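Isochorismatase family protein (Enterococcus faecalis, PDB 2A67) is of unconfirmed function but belongs to the isochorismatase family of hydrolases, related to nicotinamidases, and so probably acts as a hydrolase. Local coordinates at residues D[12-26]-D[57-70]. Sequence-based numbering, arbitrary orientation.
Sequences FQKGIESPTQQLYRL and LPFGSDSWQLFEKL
The ring of Phe67 is sandwiched by residues 12-26: the peptide joining Gln13 to Lys14 lies over one face, toward the rim, and Leu26, at the start of helix 26-42, covers the opposite face in a CH-pi contact, CD2 4.0 Å from the ring centroid. With CG beside its own backbone N (chi1 -68°), Phe67 turns its ring back along the 12-14 backbone, while its CE2 meets the edge of the Phe12 ring, near that ring's plane. Leu70 CD1 closes on Phe12 CB at 3.4 Å, the two side chains crossing at about a right angle.

Beside this apolar cluster the Gln13 amide stands almost perpendicular to the Trp64 indole. Gln13 NE2 gives Trp64 O a nearly straight bond of 2.8 Å (165° at the hydrogen) with the acceptor lying in the amide plane, and OE1 takes a bond from the backbone N of His52, so both ends of this buried amide are held and its flip is fixed.

The backbones join around a single bridge, Gln13 with Leu66: Phe67 N donates to Phe12 O at 3.0 Å, and Lys14 N to Gln65 O at 2.9 Å. One residue on, Gly15 N reaches Ser63 O at 2.8 Å. Lys14, bent at its last two torsions, runs alongside Gln65 and ends with NZ 2.7 Å from Gln65 OE1, above the carbonyl plane, and 2.9 Å from Asp62 O. Asp62 O also accepts a bond from Gln65 N, which reaches it from the other face of its plane.

The arrangement joins the loops that follow the neighbouring parallel strands 5-10 and 47-52, at the C-terminal ends of the strands of the central parallel sheet in the Rossmann-like alpha/beta fold of isochorismatase-family hydrolases.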
ATOM      1  N   PHE D  12       8.542  -5.690  15.196  1.00 30.60           N
ATOM      2  CA  PHE D  12       9.202  -6.897  15.652  1.00 30.47           C
ATOM      3  C   PHE D  12       8.995  -7.090  17.155  1.00 30.75           C
ATOM      4  O   PHE D  12       9.957  -7.034  17.947  1.00 30.73           O
ATOM      5  CB  PHE D  12      10.702  -6.822  15.377  1.00 30.78           C
ATOM      6  CG  PHE D  12      11.078  -7.114  13.969  1.00 31.20           C
ATOM      7  CD1 PHE D  12      10.688  -8.322  13.359  1.00 32.68           C
ATOM      8  CD2 PHE D  12      11.861  -6.215  13.251  1.00 32.19           C
ATOM      9  CE1 PHE D  12      11.105  -8.611  12.031  1.00 32.86           C
ATOM     10  CE2 PHE D  12      12.275  -6.497  11.917  1.00 30.31           C
ATOM     11  CZ  PHE D  12      11.901  -7.682  11.326  1.00 31.84           C
ATOM     12  N   GLN D  13       7.748  -7.374  17.526  1.00 31.23           N
ATOM     13  CA  GLN D  13       7.315  -7.466  18.931  1.00 30.53           C
ATOM     14  C   GLN D  13       6.810  -8.887  19.305  1.00 31.75           C
ATOM     15  O   GLN D  13       6.174  -9.571  18.484  1.00 30.46           O
ATOM     16  CB  GLN D  13       6.214  -6.434  19.171  1.00 31.39           C
ATOM     17  CG  GLN D  13       6.604  -4.958  18.759  1.00 27.30           C
ATOM     18  CD  GLN D  13       5.389  -4.098  18.622  1.00 28.36           C
ATOM     19  OE1 GLN D  13       4.907  -3.871  17.530  1.00 27.58           O
ATOM     20  NE2 GLN D  13       4.864  -3.624  19.747  1.00 26.44           N
ATOM     21  N   LYS D  14       7.102  -9.298  20.546  1.00 31.80           N
ATOM     22  CA  LYS D  14       6.833 -10.662  21.030  1.00 34.23           C
ATOM     23  C   LYS D  14       5.405 -11.131  20.737  1.00 34.39           C
ATOM     24  O   LYS D  14       5.205 -12.233  20.221  1.00 34.92           O
ATOM     25  CB  LYS D  14       7.125 -10.759  22.522  1.00 33.95           C
ATOM     26  CG  LYS D  14       8.507 -10.254  22.911  1.00 37.22           C
ATOM     27  CD  LYS D  14       8.714 -10.469  24.406  1.00 38.41           C
ATOM     28  CE  LYS D  14       9.535  -9.377  25.049  1.00 40.10           C
ATOM     29  NZ  LYS D  14       9.002  -9.192  26.473  1.00 39.79           N
ATOM     30  N   GLY D  15       4.434 -10.262  20.987  1.00 35.11           N
ATOM     31  CA  GLY D  15       3.025 -10.643  20.881  1.00 38.26           C
ATOM     32  C   GLY D  15       2.379 -10.667  19.507  1.00 40.56           C
ATOM     33  O   GLY D  15       1.157 -10.683  19.415  1.00 40.12           O
ATOM     34  N   ILE D  16       3.166 -10.698  18.426  1.00 42.90           N
ATOM     35  CA  ILE D  16       2.554 -10.796  17.079  1.00 44.73           C
ATOM     36  C   ILE D  16       2.023 -12.157  16.480  1.00 46.40           C
ATOM     37  O   ILE D  16       0.968 -12.126  15.849  1.00 46.88           O
ATOM     38  CB  ILE D  16       3.352  -9.995  15.977  1.00 44.60           C
ATOM     39  CG1 ILE D  16       2.999  -8.509  16.015  1.00 46.78           C
ATOM     40  CG2 ILE D  16       2.927 -10.401  14.563  1.00 42.94           C
ATOM     41  CD1 ILE D  16       4.068  -7.617  16.430  1.00 45.61           C
ATOM     42  N   GLU D  17       2.603 -13.350  16.624  1.00 48.43           N
ATOM     43  CA  GLU D  17       3.082 -14.133  17.770  1.00 50.33           C
ATOM     44  C   GLU D  17       2.230 -14.554  18.990  1.00 51.57           C
ATOM     45  O   GLU D  17       2.312 -13.986  20.074  1.00 52.40           O
ATOM     46  CB  GLU D  17       4.581 -14.198  17.917  1.00 50.11           C
ATOM     47  CG  GLU D  17       5.075 -14.911  16.694  1.00 50.02           C
ATOM     48  CD  GLU D  17       6.328 -15.705  16.889  1.00 52.57           C
ATOM     49  OE1 GLU D  17       7.003 -15.534  17.942  1.00 52.05           O
ATOM     50  OE2 GLU D  17       6.628 -16.500  15.958  1.00 52.36           O
ATOM     51  N   SER D  18       1.427 -15.591  18.745  1.00 52.47           N
ATOM     52  CA  SER D  18       0.725 -16.371  19.761  1.00 53.78           C
ATOM     53  C   SER D  18       1.216 -17.840  19.694  1.00 54.22           C
ATOM     54  O   SER D  18       1.872 -18.237  18.712  1.00 54.53           O
ATOM     55  CB  SER D  18      -0.788 -16.305  19.491  1.00 54.03           C
ATOM     56  OG  SER D  18      -1.193 -17.313  18.566  1.00 54.86           O
ATOM     57  N   PRO D  19       0.919 -18.658  20.733  1.00 54.69           N
ATOM     58  CA  PRO D  19       1.160 -20.111  20.644  1.00 54.33           C
ATOM     59  C   PRO D  19       0.658 -20.806  19.357  1.00 53.55           C
ATOM     60  O   PRO D  19       1.395 -21.615  18.777  1.00 53.46           O
ATOM     61  CB  PRO D  19       0.432 -20.670  21.880  1.00 54.58           C
ATOM     62  CG  PRO D  19      -0.385 -19.494  22.441  1.00 55.65           C
ATOM     63  CD  PRO D  19       0.405 -18.290  22.065  1.00 54.80           C
ATOM     64  N   THR D  20      -0.565 -20.501  18.917  1.00 52.63           N
ATOM     65  CA  THR D  20      -1.131 -21.167  17.732  1.00 51.89           C
ATOM     66  C   THR D  20      -0.668 -20.567  16.391  1.00 51.05           C
ATOM     67  O   THR D  20      -0.820 -21.197  15.345  1.00 51.19           O
ATOM     68  CB  THR D  20      -2.684 -21.225  17.769  1.00 52.41           C
ATOM     69  OG1 THR D  20      -3.209 -19.895  17.897  1.00 53.14           O
ATOM     70  CG2 THR D  20      -3.201 -22.132  18.933  1.00 52.21           C
ATOM     71  N   GLN D  21      -0.107 -19.359  16.423  1.00 49.19           N
ATOM     72  CA  GLN D  21       0.281 -18.645  15.198  1.00 47.91           C
ATOM     73  C   GLN D  21       1.752 -18.200  15.234  1.00 45.29           C
ATOM     74  O   GLN D  21       2.066 -17.174  15.832  1.00 45.42           O
ATOM     75  CB  GLN D  21      -0.634 -17.428  14.963  1.00 48.46           C
ATOM     76  CG  GLN D  21      -2.044 -17.769  14.408  1.00 51.53           C
ATOM     77  CD  GLN D  21      -2.073 -17.942  12.875  1.00 55.02           C
ATOM     78  OE1 GLN D  21      -1.504 -18.899  12.312  1.00 55.77           O
ATOM     79  NE2 GLN D  21      -2.739 -17.007  12.195  1.00 55.96           N
ATOM     80  N   GLN D  22       2.637 -19.005  14.645  1.00 42.73           N
ATOM     81  CA  GLN D  22       4.060 -18.671  14.525  0.50 41.72           C
ATOM     82  C   GLN D  22       4.349 -17.946  13.208  1.00 40.54           C
ATOM     83  O   GLN D  22       3.891 -18.376  12.140  1.00 40.21           O
ATOM     84  CB  GLN D  22       4.941 -19.925  14.622  0.50 41.52           C
ATOM     85  CG  GLN D  22       5.104 -20.468  16.028  0.50 42.58           C
ATOM     86  CD  GLN D  22       6.514 -20.965  16.307  0.50 43.69           C
ATOM     87  OE1 GLN D  22       7.027 -21.848  15.611  0.50 44.41           O
ATOM     88  NE2 GLN D  22       7.151 -20.396  17.339  0.50 42.23           N
ATOM     89  N   LEU D  23       5.091 -16.853  13.293  1.00 39.04           N
ATOM     90  CA  LEU D  23       5.568 -16.125  12.101  1.00 37.13           C
ATOM     91  C   LEU D  23       6.506 -17.001  11.253  1.00 36.53           C
ATOM     92  O   LEU D  23       7.353 -17.697  11.790  1.00 37.42           O
ATOM     93  CB  LEU D  23       6.291 -14.854  12.541  1.00 36.60           C
ATOM     94  CG  LEU D  23       5.404 -13.679  12.966  1.00 35.34           C
ATOM     95  CD1 LEU D  23       6.242 -12.668  13.731  1.00 32.05           C
ATOM     96  CD2 LEU D  23       4.725 -13.013  11.762  1.00 34.22           C
ATOM     97  N   TYR D  24       6.328 -16.967   9.938  1.00 35.77           N
ATOM     98  CA  TYR D  24       7.052 -17.805   8.993  1.00 35.82           C
ATOM     99  C   TYR D  24       8.563 -17.490   8.954  1.00 35.34           C
ATOM    100  O   TYR D  24       8.984 -16.335   8.667  1.00 33.97           O
ATOM    101  CB  TYR D  24       6.443 -17.629   7.609  1.00 35.98           C
ATOM    102  CG  TYR D  24       7.057 -18.495   6.540  1.00 37.08           C
ATOM    103  CD1 TYR D  24       6.884 -19.898   6.541  1.00 38.12           C
ATOM    104  CD2 TYR D  24       7.817 -17.921   5.507  1.00 38.13           C
ATOM    105  CE1 TYR D  24       7.477 -20.701   5.531  1.00 39.62           C
ATOM    106  CE2 TYR D  24       8.383 -18.702   4.499  1.00 38.00           C
ATOM    107  CZ  TYR D  24       8.214 -20.077   4.519  1.00 38.50           C
ATOM    108  OH  TYR D  24       8.784 -20.820   3.523  1.00 39.56           O
ATOM    109  N   ARG D  25       9.346 -18.520   9.281  1.00 34.69           N
ATOM    110  CA  ARG D  25      10.792 -18.479   9.333  1.00 34.44           C
ATOM    111  C   ARG D  25      11.357 -17.283  10.087  1.00 34.62           C
ATOM    112  O   ARG D  25      12.324 -16.677   9.629  1.00 34.33           O
ATOM    113  CB  ARG D  25      11.380 -18.570   7.908  1.00 35.29           C
ATOM    114  CG  ARG D  25      10.883 -19.806   7.200  1.00 38.15           C
ATOM    115  CD  ARG D  25      11.557 -20.109   5.883  1.00 42.58           C
ATOM    116  NE  ARG D  25      11.227 -21.492   5.514  1.00 46.56           N
ATOM    117  CZ  ARG D  25      11.439 -22.030   4.314  1.00 48.94           C
ATOM    118  NH1 ARG D  25      11.990 -21.312   3.341  1.00 49.86           N
ATOM    119  NH2 ARG D  25      11.083 -23.286   4.079  1.00 48.94           N
ATOM    120  N   LEU D  26      10.782 -16.966  11.245  1.00 34.01           N
ATOM    121  CA  LEU D  26      11.210 -15.822  12.061  1.00 34.07           C
ATOM    122  C   LEU D  26      12.648 -15.872  12.565  1.00 34.47           C
ATOM    123  O   LEU D  26      13.340 -14.825  12.568  1.00 35.65           O
ATOM    124  CB  LEU D  26      10.256 -15.588  13.243  1.00 34.35           C
ATOM    125  CG  LEU D  26      10.461 -14.280  14.036  1.00 34.81           C
ATOM    126  CD1 LEU D  26      10.209 -13.028  13.172  1.00 34.66           C
ATOM    127  CD2 LEU D  26       9.656 -14.256  15.323  1.00 35.08           C
ATOM    128  N   LEU D  57      -2.191  -5.568  22.391  1.00 36.23           N
ATOM    129  CA  LEU D  57      -0.733  -5.399  22.447  1.00 35.23           C
ATOM    130  C   LEU D  57      -0.487  -4.103  23.220  1.00 33.00           C
ATOM    131  O   LEU D  57      -0.117  -3.095  22.618  1.00 31.58           O
ATOM    132  CB  LEU D  57      -0.175  -5.259  21.026  1.00 36.54           C
ATOM    133  CG  LEU D  57       1.263  -5.642  20.704  1.00 36.44           C
ATOM    134  CD1 LEU D  57       1.613  -7.039  21.164  1.00 38.32           C
ATOM    135  CD2 LEU D  57       1.471  -5.522  19.210  1.00 37.46           C
ATOM    136  N   PRO D  58      -0.862  -4.085  24.524  1.00 31.70           N
ATOM    137  CA  PRO D  58      -0.923  -2.828  25.280  1.00 30.35           C
ATOM    138  C   PRO D  58       0.446  -2.200  25.419  1.00 28.43           C
ATOM    139  O   PRO D  58       1.412  -2.920  25.589  1.00 28.11           O
ATOM    140  CB  PRO D  58      -1.447  -3.261  26.667  1.00 29.56           C
ATOM    141  CG  PRO D  58      -2.107  -4.553  26.436  1.00 31.55           C
ATOM    142  CD  PRO D  58      -1.317  -5.220  25.351  1.00 31.05           C
ATOM    143  N   PHE D  59       0.481  -0.872  25.406  1.00 27.96           N
ATOM    144  CA  PHE D  59       1.733  -0.107  25.320  1.00 27.31           C
ATOM    145  C   PHE D  59       2.597  -0.399  26.558  1.00 27.42           C
ATOM    146  O   PHE D  59       2.106  -0.292  27.691  1.00 25.77           O
ATOM    147  CB  PHE D  59       1.484   1.405  25.292  1.00 26.29           C
ATOM    148  CG  PHE D  59       2.774   2.198  25.402  1.00 27.02           C
ATOM    149  CD1 PHE D  59       3.603   2.363  24.281  1.00 24.46           C
ATOM    150  CD2 PHE D  59       3.188   2.733  26.627  1.00 23.21           C
ATOM    151  CE1 PHE D  59       4.826   3.055  24.401  1.00 23.54           C
ATOM    152  CE2 PHE D  59       4.405   3.409  26.735  1.00 28.40           C
ATOM    153  CZ  PHE D  59       5.209   3.583  25.601  1.00 23.05           C
ATOM    154  N   GLY D  60       3.863  -0.729  26.336  1.00 25.68           N
ATOM    155  CA  GLY D  60       4.802  -0.984  27.425  1.00 26.76           C
ATOM    156  C   GLY D  60       4.696  -2.374  28.042  1.00 27.48           C
ATOM    157  O   GLY D  60       5.542  -2.733  28.872  1.00 28.79           O
ATOM    158  N   SER D  61       3.684  -3.161  27.656  1.00 26.07           N
ATOM    159  CA  SER D  61       3.531  -4.528  28.219  1.00 26.19           C
ATOM    160  C   SER D  61       4.607  -5.483  27.711  1.00 26.65           C
ATOM    161  O   SER D  61       5.302  -5.214  26.707  1.00 24.51           O
ATOM    162  CB  SER D  61       2.144  -5.116  27.864  1.00 25.96           C
ATOM    163  OG  SER D  61       2.134  -5.372  26.454  1.00 25.28           O
ATOM    164  N   ASP D  62       4.717  -6.642  28.347  1.00 27.07           N
ATOM    165  CA  ASP D  62       5.698  -7.624  27.882  1.00 29.50           C
ATOM    166  C   ASP D  62       5.486  -8.019  26.426  1.00 30.75           C
ATOM    167  O   ASP D  62       6.448  -8.175  25.684  1.00 31.83           O
ATOM    168  CB  ASP D  62       5.746  -8.862  28.749  1.00 29.03           C
ATOM    169  CG  ASP D  62       6.341  -8.601  30.085  1.00 29.58           C
ATOM    170  OD1 ASP D  62       7.003  -7.578  30.287  1.00 29.90           O
ATOM    171  OD2 ASP D  62       6.141  -9.429  30.967  1.00 33.76           O
ATOM    172  N   SER D  63       4.232  -8.164  26.029  1.00 30.82           N
ATOM    173  CA  SER D  63       3.902  -8.607  24.676  1.00 31.88           C
ATOM    174  C   SER D  63       4.228  -7.528  23.597  1.00 31.77           C
ATOM    175  O   SER D  63       4.595  -7.863  22.454  1.00 31.63           O
ATOM    176  CB  SER D  63       2.443  -9.125  24.617  1.00 32.60           C
ATOM    177  OG  SER D  63       1.529  -8.046  24.494  1.00 35.22           O
ATOM    178  N   TRP D  64       4.103  -6.249  23.973  1.00 30.60           N
ATOM    179  CA  TRP D  64       4.477  -5.108  23.127  1.00 29.03           C
ATOM    180  C   TRP D  64       6.009  -4.950  22.942  1.00 29.61           C
ATOM    181  O   TRP D  64       6.468  -4.267  21.985  1.00 30.46           O
ATOM    182  CB  TRP D  64       3.882  -3.845  23.750  1.00 28.12           C
ATOM    183  CG  TRP D  64       4.419  -2.520  23.364  1.00 25.81           C
ATOM    184  CD1 TRP D  64       3.867  -1.648  22.461  1.00 25.15           C
ATOM    185  CD2 TRP D  64       5.596  -1.880  23.864  1.00 28.07           C
ATOM    186  NE1 TRP D  64       4.628  -0.526  22.361  1.00 26.91           N
ATOM    187  CE2 TRP D  64       5.702  -0.638  23.208  1.00 26.80           C
ATOM    188  CE3 TRP D  64       6.597  -2.252  24.768  1.00 26.81           C
ATOM    189  CZ2 TRP D  64       6.754   0.265  23.463  1.00 25.91           C
ATOM    190  CZ3 TRP D  64       7.619  -1.368  25.026  1.00 24.93           C
ATOM    191  CH2 TRP D  64       7.692  -0.123  24.375  1.00 25.65           C
ATOM    192  N   GLN D  65       6.807  -5.548  23.822  1.00 29.18           N
ATOM    193  CA  GLN D  65       8.252  -5.350  23.734  1.00 29.26           C
ATOM    194  C   GLN D  65       8.766  -6.076  22.496  1.00 29.92           C
ATOM    195  O   GLN D  65       8.114  -7.018  22.013  1.00 28.66           O
ATOM    196  CB  GLN D  65       8.979  -5.869  24.980  1.00 29.13           C
ATOM    197  CG  GLN D  65       8.631  -5.215  26.358  1.00 27.08           C
ATOM    198  CD  GLN D  65       9.477  -5.826  27.444  1.00 28.90           C
ATOM    199  OE1 GLN D  65       9.172  -6.931  27.881  1.00 31.26           O
ATOM    200  NE2 GLN D  65      10.563  -5.133  27.883  1.00 23.52           N
ATOM    201  N   LEU D  66       9.953  -5.641  22.031  1.00 30.70           N
ATOM    202  CA  LEU D  66      10.681  -6.213  20.907  1.00 32.27           C
ATOM    203  C   LEU D  66      11.216  -7.577  21.275  1.00 33.39           C
ATOM    204  O   LEU D  66      11.571  -7.839  22.434  1.00 32.89           O
ATOM    205  CB  LEU D  66      11.859  -5.288  20.484  1.00 31.44           C
ATOM    206  CG  LEU D  66      11.554  -3.835  20.084  1.00 30.20           C
ATOM    207  CD1 LEU D  66      12.792  -2.957  19.904  1.00 34.91           C
ATOM    208  CD2 LEU D  66      10.681  -3.771  18.865  1.00 26.94           C
ATOM    209  N   PHE D  67      11.224  -8.474  20.299  1.00 34.80           N
ATOM    210  CA  PHE D  67      11.815  -9.785  20.499  1.00 36.81           C
ATOM    211  C   PHE D  67      13.168  -9.603  21.138  1.00 38.14           C
ATOM    212  O   PHE D  67      13.957  -8.772  20.674  1.00 38.85           O
ATOM    213  CB  PHE D  67      12.037 -10.459  19.149  1.00 36.50           C
ATOM    214  CG  PHE D  67      10.769 -10.826  18.459  1.00 36.76           C
ATOM    215  CD1 PHE D  67       9.960 -11.847  18.963  1.00 36.23           C
ATOM    216  CD2 PHE D  67      10.379 -10.163  17.313  1.00 36.31           C
ATOM    217  CE1 PHE D  67       8.782 -12.199  18.322  1.00 36.73           C
ATOM    218  CE2 PHE D  67       9.202 -10.516  16.661  1.00 37.72           C
ATOM    219  CZ  PHE D  67       8.393 -11.528  17.183  1.00 37.16           C
ATOM    220  N   GLU D  68      13.452 -10.401  22.161  1.00 38.42           N
ATOM    221  CA  GLU D  68      14.716 -10.320  22.895  1.00 40.21           C
ATOM    222  C   GLU D  68      15.952 -10.507  22.036  1.00 39.19           C
ATOM    223  O   GLU D  68      16.993  -9.948  22.346  1.00 38.49           O
ATOM    224  CB  GLU D  68      14.766 -11.397  23.978  1.00 41.30           C
ATOM    225  CG  GLU D  68      13.725 -11.211  25.030  1.00 46.44           C
ATOM    226  CD  GLU D  68      14.292 -10.589  26.274  1.00 52.04           C
ATOM    227  OE1 GLU D  68      14.951  -9.519  26.193  1.00 51.69           O
ATOM    228  OE2 GLU D  68      14.075 -11.196  27.341  1.00 54.24           O
ATOM    229  N   LYS D  69      15.850 -11.318  20.994  1.00 39.60           N
ATOM    230  CA  LYS D  69      17.021 -11.624  20.138  1.00 40.13           C
ATOM    231  C   LYS D  69      17.554 -10.424  19.337  1.00 39.52           C
ATOM    232  O   LYS D  69      18.718 -10.457  18.859  1.00 39.61           O
ATOM    233  CB  LYS D  69      16.697 -12.773  19.175  1.00 40.63           C
ATOM    234  CG  LYS D  69      17.921 -13.576  18.658  1.00 44.26           C
ATOM    235  CD  LYS D  69      17.565 -14.010  17.228  1.00 49.79           C
ATOM    236  CE  LYS D  69      18.146 -15.371  16.788  1.00 49.72           C
ATOM    237  NZ  LYS D  69      17.382 -15.867  15.581  1.00 46.04           N
ATOM    238  N   LEU D  70      16.719  -9.393  19.161  1.00 38.46           N
ATOM    239  CA  LEU D  70      17.136  -8.180  18.418  1.00 38.31           C
ATOM    240  C   LEU D  70      18.130  -7.327  19.201  1.00 38.32           C
ATOM    241  O   LEU D  70      17.924  -7.062  20.382  1.00 36.61           O
ATOM    242  CB  LEU D  70      15.923  -7.324  18.014  1.00 38.31           C
ATOM    243  CG  LEU D  70      15.017  -7.833  16.883  1.00 38.39           C
ATOM    244  CD1 LEU D  70      13.782  -7.005  16.840  1.00 41.77           C
ATOM    245  CD2 LEU D  70      15.730  -7.817  15.501  1.00 38.94           C
TER